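Local atomic coordinates of minor capsid protein (Cafeteriavirus-dependent mavirus, PDB entry 6G42), a protein that forms the penton of the virophage capsid, a five-subunit capsomer that probably occupies the vertices of the shell. Residues I15-K19 and Q20-P24; I251-R254 and V255-S259; H263-Q267 and T268-R272. All coordinates share one frame; numbering follows the deposited sequence.

Interaction 1: residues I15-K19 and Q20-P24; sequences IKSNK and QLAGP
Asn18 and Lys19 start a single helical turn in which the backbone N of Ala22 donates to Asn18 O (3.1 Å) and that of Gly23 to Lys19 O (2.9 Å). The Asn18 side chain closes the open end of this turn. Asn18 OD1 accepts from Leu21 N at 2.7 Å, with the donor nearly along the C=O axis and an N-H...O angle of 153°. The amide can fold back in this way because CG sits between the backbone N and the carbonyl carbon (chi1 55°). Asn18 is thus the N-cap of helix 19-22, which follows strand 8-15 of the jelly-roll after a short loop. At the other end Gly23, with a phi of 82°, turns the chain out of the helix toward Pro24. The Leu21 side chain crosses that of Asn18 at about a right angle and reaches back along the incoming chain, its CD2 4.1 Å from Lys16 O. Ser17 OG passes 3.7 Å from the methyl CB of Ala22, but its hydrogen bond goes to Leu292 O. Leu21 and Ala22 also pack on Leu291, whereas the extended Lys19 chain runs outward and its NZ forms a salt bridge with Glu177 of the second subunit.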
ATOM      1  N   ILE C  15       7.474   3.246  30.077  1.00 58.20           N
ATOM      2  CA  ILE C  15       7.305   4.430  30.918  1.00 58.48           C
ATOM      3  C   ILE C  15       5.814   4.699  31.001  1.00 59.19           C
ATOM      4  O   ILE C  15       5.181   4.976  29.986  1.00 56.11           O
ATOM      5  CB  ILE C  15       7.991   5.693  30.341  1.00 58.17           C
ATOM      6  CG1 ILE C  15       9.449   5.424  29.969  1.00 59.76           C
ATOM      7  CG2 ILE C  15       7.926   6.847  31.339  1.00 57.09           C
ATOM      8  CD1 ILE C  15      10.048   6.514  29.103  1.00 62.10           C
ATOM      9  N   LYS C  16       5.263   4.583  32.205  1.00 64.02           N
ATOM     10  CA  LYS C  16       3.948   5.136  32.524  1.00 66.63           C
ATOM     11  C   LYS C  16       4.148   6.577  33.013  1.00 65.14           C
ATOM     12  O   LYS C  16       5.230   6.942  33.488  1.00 63.49           O
ATOM     13  CB  LYS C  16       3.251   4.274  33.583  1.00 71.19           C
ATOM     14  CG  LYS C  16       1.771   4.590  33.792  1.00 77.69           C
ATOM     15  CD  LYS C  16       0.954   3.339  34.107  1.00 82.71           C
ATOM     16  CE  LYS C  16      -0.526   3.641  34.323  1.00 82.63           C
ATOM     17  NZ  LYS C  16      -1.295   3.665  33.045  1.00 83.82           N
ATOM     18  N   SER C  17       3.116   7.400  32.872  1.00 64.61           N
ATOM     19  CA  SER C  17       3.153   8.785  33.344  1.00 63.65           C
ATOM     20  C   SER C  17       1.899   9.136  34.137  1.00 64.38           C
ATOM     21  O   SER C  17       0.966   8.340  34.240  1.00 67.17           O
ATOM     22  CB  SER C  17       3.321   9.744  32.163  1.00 63.95           C
ATOM     23  OG  SER C  17       3.663  11.044  32.615  1.00 63.87           O
ATOM     24  N   ASN C  18       1.900  10.337  34.702  1.00 66.08           N
ATOM     25  CA  ASN C  18       0.751  10.866  35.444  1.00 67.00           C
ATOM     26  C   ASN C  18       0.826  12.395  35.538  1.00 66.25           C
ATOM     27  O   ASN C  18       1.792  12.994  35.074  1.00 61.28           O
ATOM     28  CB  ASN C  18       0.663  10.216  36.839  1.00 67.50           C
ATOM     29  CG  ASN C  18       1.946  10.372  37.657  1.00 66.63           C
ATOM     30  OD1 ASN C  18       2.404  11.486  37.912  1.00 63.43           O
ATOM     31  ND2 ASN C  18       2.520   9.248  38.086  1.00 66.10           N
ATOM     32  N   LYS C  19      -0.195  13.008  36.135  1.00 69.74           N
ATOM     33  CA  LYS C  19      -0.263  14.466  36.294  1.00 74.68           C
ATOM     34  C   LYS C  19       0.806  15.057  37.232  1.00 76.88           C
ATOM     35  O   LYS C  19       1.247  16.189  37.030  1.00 74.38           O
ATOM     36  CB  LYS C  19      -1.658  14.880  36.774  1.00 77.57           C
ATOM     37  CG  LYS C  19      -1.920  16.376  36.691  1.00 78.69           C
ATOM     38  CD  LYS C  19      -3.395  16.703  36.843  1.00 81.08           C
ATOM     39  CE  LYS C  19      -3.603  18.189  37.077  1.00 83.33           C
ATOM     40  NZ  LYS C  19      -5.033  18.525  37.320  1.00 84.63           N
ATOM     41  N   GLN C  20       1.208  14.301  38.252  1.00 81.51           N
ATOM     42  CA  GLN C  20       2.253  14.747  39.193  1.00 83.96           C
ATOM     43  C   GLN C  20       3.650  14.761  38.571  1.00 81.50           C
ATOM     44  O   GLN C  20       4.438  15.665  38.839  1.00 82.89           O
ATOM     45  CB  GLN C  20       2.254  13.872  40.446  1.00 87.58           C
ATOM     46  CG  GLN C  20       1.115  14.190  41.401  1.00 93.22           C
ATOM     47  CD  GLN C  20       1.035  13.226  42.577  1.00 96.69           C
ATOM     48  OE1 GLN C  20       1.113  12.006  42.399  1.00 99.12           O
ATOM     49  NE2 GLN C  20       0.866  13.767  43.785  1.00 95.51           N
ATOM     50  N   LEU C  21       3.943  13.752  37.755  1.00 79.43           N
ATOM     51  CA  LEU C  21       5.237  13.603  37.091  1.00 77.41           C
ATOM     52  C   LEU C  21       5.414  14.607  35.933  1.00 75.29           C
ATOM     53  O   LEU C  21       6.444  15.277  35.832  1.00 73.78           O
ATOM     54  CB  LEU C  21       5.377  12.160  36.578  1.00 80.04           C
ATOM     55  CG  LEU C  21       6.762  11.634  36.174  1.00 81.75           C
ATOM     56  CD1 LEU C  21       7.621  11.369  37.400  1.00 81.87           C
ATOM     57  CD2 LEU C  21       6.653  10.370  35.327  1.00 81.66           C
ATOM     58  N   ALA C  22       4.397  14.707  35.077  1.00 72.67           N
ATOM     59  CA  ALA C  22       4.457  15.506  33.843  1.00 70.11           C
ATOM     60  C   ALA C  22       3.899  16.926  33.966  1.00 67.38           C
ATOM     61  O   ALA C  22       4.256  17.804  33.171  1.00 63.49           O
ATOM     62  CB  ALA C  22       3.731  14.768  32.724  1.00 71.98           C
ATOM     63  N   GLY C  23       3.012  17.143  34.935  1.00 66.31           N
ATOM     64  CA  GLY C  23       2.330  18.432  35.103  1.00 63.95           C
ATOM     65  C   GLY C  23       1.138  18.536  34.168  1.00 62.25           C
ATOM     66  O   GLY C  23       1.035  17.760  33.215  1.00 61.02           O
ATOM     67  N   PRO C  24       0.230  19.501  34.422  1.00 62.32           N
ATOM     68  CA  PRO C  24      -0.985  19.643  33.607  1.00 61.66           C
ATOM     69  C   PRO C  24      -0.657  19.967  32.154  1.00 59.59           C
ATOM     70  O   PRO C  24       0.134  20.865  31.906  1.00 60.61           O
ATOM     71  CB  PRO C  24      -1.728  20.806  34.274  1.00 62.31           C
ATOM     72  CG  PRO C  24      -0.690  21.561  35.021  1.00 61.62           C
ATOM     73  CD  PRO C  24       0.331  20.556  35.447  1.00 61.99           C
TER

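Interaction 2: residues I251-R254 and V255-S259; sequences ILFR and VENSS
Phe253 reaches forward along the chain to Val255 where strand 248-264 of the jelly-roll breaks at an inverse gamma turn centred on Val255. The turn is closed by Glu256 N donating to Arg254 O at 2.8 Å. The apolar side of the contact is the closer packed. With CG anti to the backbone N (chi1 169°), the Phe253 ring brings CZ within 4.0 Å of Val255 CB, and Val255 N lies over one face, offset toward the rim. Phe56 on the adjoining strand 49-62 meets the same ring, its plane turned about 35°, and the buried Val255 packs against Glu54 of that strand. The polar side is looser and more exposed. The Glu256 chain, bent about CB-CG, brings OE2 to 3.7 Å from Arg254 O, two acceptors with no bond between them. Glu256 OE2 is 5.1 Å from Arg254 NE, and any attraction is probably weak. The backbone Glu256 O accepts from Ser258 OG of the second subunit, placing the turn at a subunit interface. Farther on, Asn257 OD1 lies 4.1 Å from Phe253 CE1. Asn257 OD1 also takes a weak, bent hydrogen bond from Ser258 N at 2.7 Å.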
ATOM      1  N   ILE C 251       2.848   7.259  17.832  1.00 47.58           N
ATOM      2  CA  ILE C 251       3.879   6.949  16.840  1.00 47.90           C
ATOM      3  C   ILE C 251       4.464   5.560  17.063  1.00 48.46           C
ATOM      4  O   ILE C 251       5.193   5.336  18.020  1.00 49.73           O
ATOM      5  CB  ILE C 251       4.988   8.011  16.848  1.00 47.87           C
ATOM      6  CG1 ILE C 251       4.389   9.369  16.452  1.00 49.68           C
ATOM      7  CG2 ILE C 251       6.105   7.621  15.884  1.00 48.27           C
ATOM      8  CD1 ILE C 251       5.331  10.548  16.589  1.00 50.98           C
ATOM      9  N   LEU C 252       4.140   4.644  16.156  1.00 49.03           N
ATOM     10  CA  LEU C 252       4.630   3.271  16.197  1.00 48.51           C
ATOM     11  C   LEU C 252       5.794   3.076  15.215  1.00 47.64           C
ATOM     12  O   LEU C 252       5.749   3.561  14.077  1.00 45.40           O
ATOM     13  CB  LEU C 252       3.486   2.315  15.849  1.00 49.58           C
ATOM     14  CG  LEU C 252       3.758   0.813  15.860  1.00 51.10           C
ATOM     15  CD1 LEU C 252       4.132   0.349  17.263  1.00 52.47           C
ATOM     16  CD2 LEU C 252       2.534   0.066  15.347  1.00 51.23           C
ATOM     17  N   PHE C 253       6.836   2.383  15.682  1.00 47.50           N
ATOM     18  CA  PHE C 253       7.944   1.935  14.836  1.00 47.51           C
ATOM     19  C   PHE C 253       8.199   0.435  15.049  1.00 47.87           C
ATOM     20  O   PHE C 253       8.218  -0.043  16.185  1.00 46.13           O
ATOM     21  CB  PHE C 253       9.215   2.740  15.122  1.00 46.43           C
ATOM     22  CG  PHE C 253      10.448   2.157  14.484  1.00 46.73           C
ATOM     23  CD1 PHE C 253      10.613   2.195  13.106  1.00 46.87           C
ATOM     24  CD2 PHE C 253      11.425   1.536  15.255  1.00 46.60           C
ATOM     25  CE1 PHE C 253      11.737   1.644  12.508  1.00 45.83           C
ATOM     26  CE2 PHE C 253      12.553   0.987  14.660  1.00 46.84           C
ATOM     27  CZ  PHE C 253      12.709   1.039  13.286  1.00 45.31           C
ATOM     28  N   ARG C 254       8.372  -0.286  13.942  1.00 49.42           N
ATOM     29  CA  ARG C 254       8.773  -1.696  13.931  1.00 52.02           C
ATOM     30  C   ARG C 254       9.779  -1.906  12.793  1.00 55.14           C
ATOM     31  O   ARG C 254       9.542  -1.460  11.673  1.00 55.24           O
ATOM     32  CB  ARG C 254       7.548  -2.587  13.737  1.00 53.01           C
ATOM     33  CG  ARG C 254       6.589  -2.599  14.922  1.00 55.78           C
ATOM     34  CD  ARG C 254       5.300  -3.344  14.607  1.00 58.50           C
ATOM     35  NE  ARG C 254       4.380  -2.565  13.769  1.00 60.28           N
ATOM     36  CZ  ARG C 254       3.191  -2.993  13.335  1.00 60.98           C
ATOM     37  NH1 ARG C 254       2.741  -4.208  13.650  1.00 62.21           N
ATOM     38  NH2 ARG C 254       2.438  -2.195  12.581  1.00 61.08           N
ATOM     39  N   VAL C 255      10.890  -2.588  13.066  1.00 60.66           N
ATOM     40  CA  VAL C 255      12.023  -2.648  12.118  1.00 69.68           C
ATOM     41  C   VAL C 255      11.810  -3.643  10.949  1.00 79.22           C
ATOM     42  O   VAL C 255      12.549  -4.608  10.766  1.00 87.09           O
ATOM     43  CB  VAL C 255      13.384  -2.844  12.864  1.00 69.49           C
ATOM     44  CG1 VAL C 255      13.583  -4.265  13.397  1.00 69.28           C
ATOM     45  CG2 VAL C 255      14.558  -2.416  11.990  1.00 69.47           C
ATOM     46  N   GLU C 256      10.805  -3.364  10.129  1.00 90.12           N
ATOM     47  CA  GLU C 256      10.539  -4.154   8.913  1.00 99.90           C
ATOM     48  C   GLU C 256      11.331  -3.652   7.692  1.00105.17           C
ATOM     49  O   GLU C 256      11.384  -4.335   6.665  1.00100.03           O
ATOM     50  CB  GLU C 256       9.028  -4.196   8.614  1.00104.96           C
ATOM     51  CG  GLU C 256       8.381  -2.869   8.209  1.00105.17           C
ATOM     52  CD  GLU C 256       6.965  -2.708   8.756  1.00104.82           C
ATOM     53  OE1 GLU C 256       6.157  -3.651   8.630  1.00104.76           O
ATOM     54  OE2 GLU C 256       6.657  -1.636   9.316  1.00102.15           O
ATOM     55  N   ASN C 257      11.947  -2.471   7.823  1.00114.29           N
ATOM     56  CA  ASN C 257      12.692  -1.809   6.731  1.00114.99           C
ATOM     57  C   ASN C 257      14.211  -1.705   6.967  1.00112.98           C
ATOM     58  O   ASN C 257      14.993  -2.031   6.072  1.00114.98           O
ATOM     59  CB  ASN C 257      12.096  -0.417   6.422  1.00115.64           C
ATOM     60  CG  ASN C 257      12.035   0.501   7.641  1.00116.33           C
ATOM     61  OD1 ASN C 257      12.309   0.085   8.770  1.00114.34           O
ATOM     62  ND2 ASN C 257      11.668   1.758   7.411  1.00116.69           N
ATOM     63  N   SER C 258      14.619  -1.271   8.161  1.00110.01           N
ATOM     64  CA  SER C 258      16.034  -0.987   8.478  1.00107.06           C
ATOM     65  C   SER C 258      16.803  -2.222   8.986  1.00101.67           C
ATOM     66  O   SER C 258      17.281  -2.254  10.129  1.00 91.21           O
ATOM     67  CB  SER C 258      16.132   0.156   9.498  1.00107.97           C
ATOM     68  OG  SER C 258      15.446   1.317   9.054  1.00108.58           O
ATOM     69  N   SER C 259      16.927  -3.225   8.115  1.00101.84           N
ATOM     70  CA  SER C 259      17.734  -4.429   8.376  1.00 98.30           C
ATOM     71  C   SER C 259      19.164  -4.067   8.781  1.00 96.95           C
ATOM     72  O   SER C 259      19.735  -4.706   9.663  1.00103.31           O
ATOM     73  CB  SER C 259      17.770  -5.348   7.139  1.00 94.27           C
ATOM     74  OG  SER C 259      16.503  -5.924   6.861  1.00 90.61           O
TER

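Interaction 3: residues H263-Q267 and T268-R272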
ATOM      1  N   HIS C 263      24.365  -1.274  15.613  1.00 57.29           N
ATOM      2  CA  HIS C 263      25.491  -0.551  16.216  1.00 54.64           C
ATOM      3  C   HIS C 263      26.329  -1.504  17.038  1.00 52.62           C
ATOM      4  O   HIS C 263      25.786  -2.383  17.704  1.00 52.53           O
ATOM      5  CB  HIS C 263      24.985   0.579  17.100  1.00 54.45           C
ATOM      6  CG  HIS C 263      24.263   1.636  16.341  1.00 53.78           C
ATOM      7  ND1 HIS C 263      24.920   2.582  15.587  1.00 54.46           N
ATOM      8  CD2 HIS C 263      22.941   1.874  16.181  1.00 54.04           C
ATOM      9  CE1 HIS C 263      24.034   3.370  15.007  1.00 54.34           C
ATOM     10  NE2 HIS C 263      22.826   2.964  15.354  1.00 54.79           N
ATOM     11  N   ASN C 264      27.645  -1.332  16.988  1.00 51.99           N
ATOM     12  CA  ASN C 264      28.567  -2.212  17.706  1.00 51.59           C
ATOM     13  C   ASN C 264      28.583  -1.878  19.194  1.00 53.70           C
ATOM     14  O   ASN C 264      28.683  -0.708  19.565  1.00 55.65           O
ATOM     15  CB  ASN C 264      29.979  -2.079  17.139  1.00 49.32           C
ATOM     16  CG  ASN C 264      30.132  -2.737  15.781  1.00 47.89           C
ATOM     17  OD1 ASN C 264      30.314  -2.060  14.765  1.00 44.35           O
ATOM     18  ND2 ASN C 264      30.071  -4.068  15.757  1.00 47.09           N
ATOM     19  N   ILE C 265      28.463  -2.905  20.032  1.00 55.99           N
ATOM     20  CA  ILE C 265      28.696  -2.769  21.470  1.00 61.63           C
ATOM     21  C   ILE C 265      30.195  -2.965  21.702  1.00 62.86           C
ATOM     22  O   ILE C 265      30.758  -3.992  21.314  1.00 59.92           O
ATOM     23  CB  ILE C 265      27.876  -3.789  22.298  1.00 64.50           C
ATOM     24  CG1 ILE C 265      26.366  -3.525  22.149  1.00 67.16           C
ATOM     25  CG2 ILE C 265      28.267  -3.762  23.776  1.00 64.26           C
ATOM     26  CD1 ILE C 265      25.865  -2.197  22.699  1.00 68.00           C
ATOM     27  N   LEU C 266      30.820  -1.975  22.344  1.00 63.90           N
ATOM     28  CA  LEU C 266      32.268  -1.957  22.571  1.00 64.33           C
ATOM     29  C   LEU C 266      32.694  -2.704  23.842  1.00 65.42           C
ATOM     30  O   LEU C 266      33.777  -3.300  23.869  1.00 61.98           O
ATOM     31  CB  LEU C 266      32.777  -0.509  22.609  1.00 63.22           C
ATOM     32  CG  LEU C 266      32.413   0.379  21.406  1.00 62.84           C
ATOM     33  CD1 LEU C 266      32.854   1.814  21.657  1.00 62.39           C
ATOM     34  CD2 LEU C 266      32.999  -0.134  20.096  1.00 61.24           C
ATOM     35  N   GLN C 267      31.845  -2.675  24.874  1.00 68.56           N
ATOM     36  CA  GLN C 267      32.133  -3.315  26.169  1.00 73.13           C
ATOM     37  C   GLN C 267      30.990  -4.232  26.599  1.00 70.96           C
ATOM     38  O   GLN C 267      29.829  -3.868  26.482  1.00 71.76           O
ATOM     39  CB  GLN C 267      32.355  -2.257  27.256  1.00 78.55           C
ATOM     40  CG  GLN C 267      33.277  -1.118  26.853  1.00 83.73           C
ATOM     41  CD  GLN C 267      33.544  -0.150  27.992  1.00 89.13           C
ATOM     42  OE1 GLN C 267      33.128   1.007  27.941  1.00 90.50           O
ATOM     43  NE2 GLN C 267      34.242  -0.618  29.028  1.00 92.17           N
ATOM     44  N   THR C 268      31.339  -5.404  27.116  1.00 71.98           N
ATOM     45  CA  THR C 268      30.373  -6.429  27.536  1.00 75.24           C
ATOM     46  C   THR C 268      30.036  -6.427  29.032  1.00 77.49           C
ATOM     47  O   THR C 268      29.072  -7.073  29.448  1.00 82.47           O
ATOM     48  CB  THR C 268      30.910  -7.834  27.202  1.00 78.35           C
ATOM     49  OG1 THR C 268      32.236  -7.983  27.733  1.00 78.35           O
ATOM     50  CG2 THR C 268      30.946  -8.052  25.700  1.00 80.08           C
ATOM     51  N   ASN C 269      30.821  -5.710  29.834  1.00 81.39           N
ATOM     52  CA  ASN C 269      30.751  -5.808  31.304  1.00 82.94           C
ATOM     53  C   ASN C 269      29.709  -4.910  31.998  1.00 80.77           C
ATOM     54  O   ASN C 269      29.586  -4.954  33.224  1.00 80.79           O
ATOM     55  CB  ASN C 269      32.144  -5.558  31.914  1.00 87.00           C
ATOM     56  CG  ASN C 269      32.570  -4.092  31.852  1.00 89.53           C
ATOM     57  OD1 ASN C 269      32.350  -3.412  30.848  1.00 86.40           O
ATOM     58  ND2 ASN C 269      33.191  -3.605  32.926  1.00 90.95           N
ATOM     59  N   PHE C 270      28.962  -4.119  31.228  1.00 78.96           N
ATOM     60  CA  PHE C 270      28.037  -3.130  31.804  1.00 76.99           C
ATOM     61  C   PHE C 270      26.794  -3.745  32.448  1.00 75.19           C
ATOM     62  O   PHE C 270      26.388  -4.868  32.145  1.00 73.03           O
ATOM     63  CB  PHE C 270      27.637  -2.036  30.794  1.00 76.57           C
ATOM     64  CG  PHE C 270      26.798  -2.525  29.642  1.00 75.64           C
ATOM     65  CD1 PHE C 270      27.399  -2.937  28.462  1.00 73.86           C
ATOM     66  CD2 PHE C 270      25.409  -2.550  29.727  1.00 74.79           C
ATOM     67  CE1 PHE C 270      26.639  -3.385  27.394  1.00 73.85           C
ATOM     68  CE2 PHE C 270      24.643  -2.999  28.662  1.00 73.29           C
ATOM     69  CZ  PHE C 270      25.259  -3.416  27.494  1.00 73.09           C
ATOM     70  N   ASN C 271      26.214  -2.954  33.340  1.00 76.45           N
ATOM     71  CA  ASN C 271      25.118  -3.360  34.217  1.00 76.29           C
ATOM     72  C   ASN C 271      23.856  -2.490  34.071  1.00 72.45           C
ATOM     73  O   ASN C 271      22.732  -2.970  34.247  1.00 67.94           O
ATOM     74  CB  ASN C 271      25.647  -3.269  35.648  1.00 77.49           C
ATOM     75  CG  ASN C 271      24.774  -3.971  36.653  1.00 79.85           C
ATOM     76  OD1 ASN C 271      23.930  -4.799  36.308  1.00 84.75           O
ATOM     77  ND2 ASN C 271      24.994  -3.657  37.919  1.00 81.47           N
ATOM     78  N   ARG C 272      24.059  -1.210  33.776  1.00 70.05           N
ATOM     79  CA  ARG C 272      22.984  -0.252  33.617  1.00 70.76           C
ATOM     80  C   ARG C 272      23.340   0.788  32.560  1.00 67.11           C
ATOM     81  O   ARG C 272      24.517   1.006  32.255  1.00 64.32           O
ATOM     82  CB  ARG C 272      22.700   0.438  34.957  1.00 76.95           C
ATOM     83  CG  ARG C 272      23.852   1.257  35.518  1.00 80.84           C
ATOM     84  CD  ARG C 272      23.641   1.618  36.980  1.00 84.84           C
ATOM     85  NE  ARG C 272      22.691   2.714  37.167  1.00 87.55           N
ATOM     86  CZ  ARG C 272      22.376   3.258  38.345  1.00 89.03           C
ATOM     87  NH1 ARG C 272      22.925   2.812  39.476  1.00 89.27           N
ATOM     88  NH2 ARG C 272      21.498   4.257  38.396  1.00 89.81           N
TER
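Gln267 O faces the edge of the Phe270 ring and lies in the ring plane, 3.3 Å from Phe270 CD1 and 3.4 Å from Phe270 CE1, an arrangement consistent with a weak C-H...O approach. Phe270 turns its ring back beneath the preceding chain because its CG stands between the backbone N and the carbonyl carbon (chi1 67°). The same edge also meets Ile265: the Ile265 CG2 methyl lies 4.0 Å from Phe270 CE1, and the two side chains cross at about a right angle. Ile265 and Phe270 are both buried, so they form the inward, apolar side of a loop whose outward side carries the polar Gln267 and Asn269. There the side chains of Gln267 and Asn269 run side by side and point the same way, with their amide planes 33° apart. Asn269 OD1 is 3.8 Å from both Gln267 CB and Gln267 NE2, a loose van der Waals approach between two exposed groups. Just before the loop, Asn264 ND2 and OD1 bond the backbone O of Lys6 and N of Tyr8 of the third subunit. Phe270 packs on Leu43 and Pro212 from neighbouring loops, and Ile265 lies on Leu51 of strand 49-62. The loop carries the chain from strand 248-264 to strand 272-281, and so from one sheet of the single jelly-roll to the other.

How the interactions relate
Along the chain the three contacts come in series, interaction 1 near the N-terminus and interactions 2 and 3 late. Interactions 2 and 3 share strand 248-264, the one at its internal break and the other at its far end, with centres about 23 Å apart. Interaction 1 follows strand 8-15, the other outermost strand of the same four-stranded sheet within this chain; its centre is about 27 Å from that of interaction 2 and about 31 Å from that of interaction 3. Each reaches a neighbouring subunit: residues 15-24 the second, 263-272 the third and 251-259 both, so these segments, where outer strands break or end, lie at subunit interfaces and probably help hold the pentamer together.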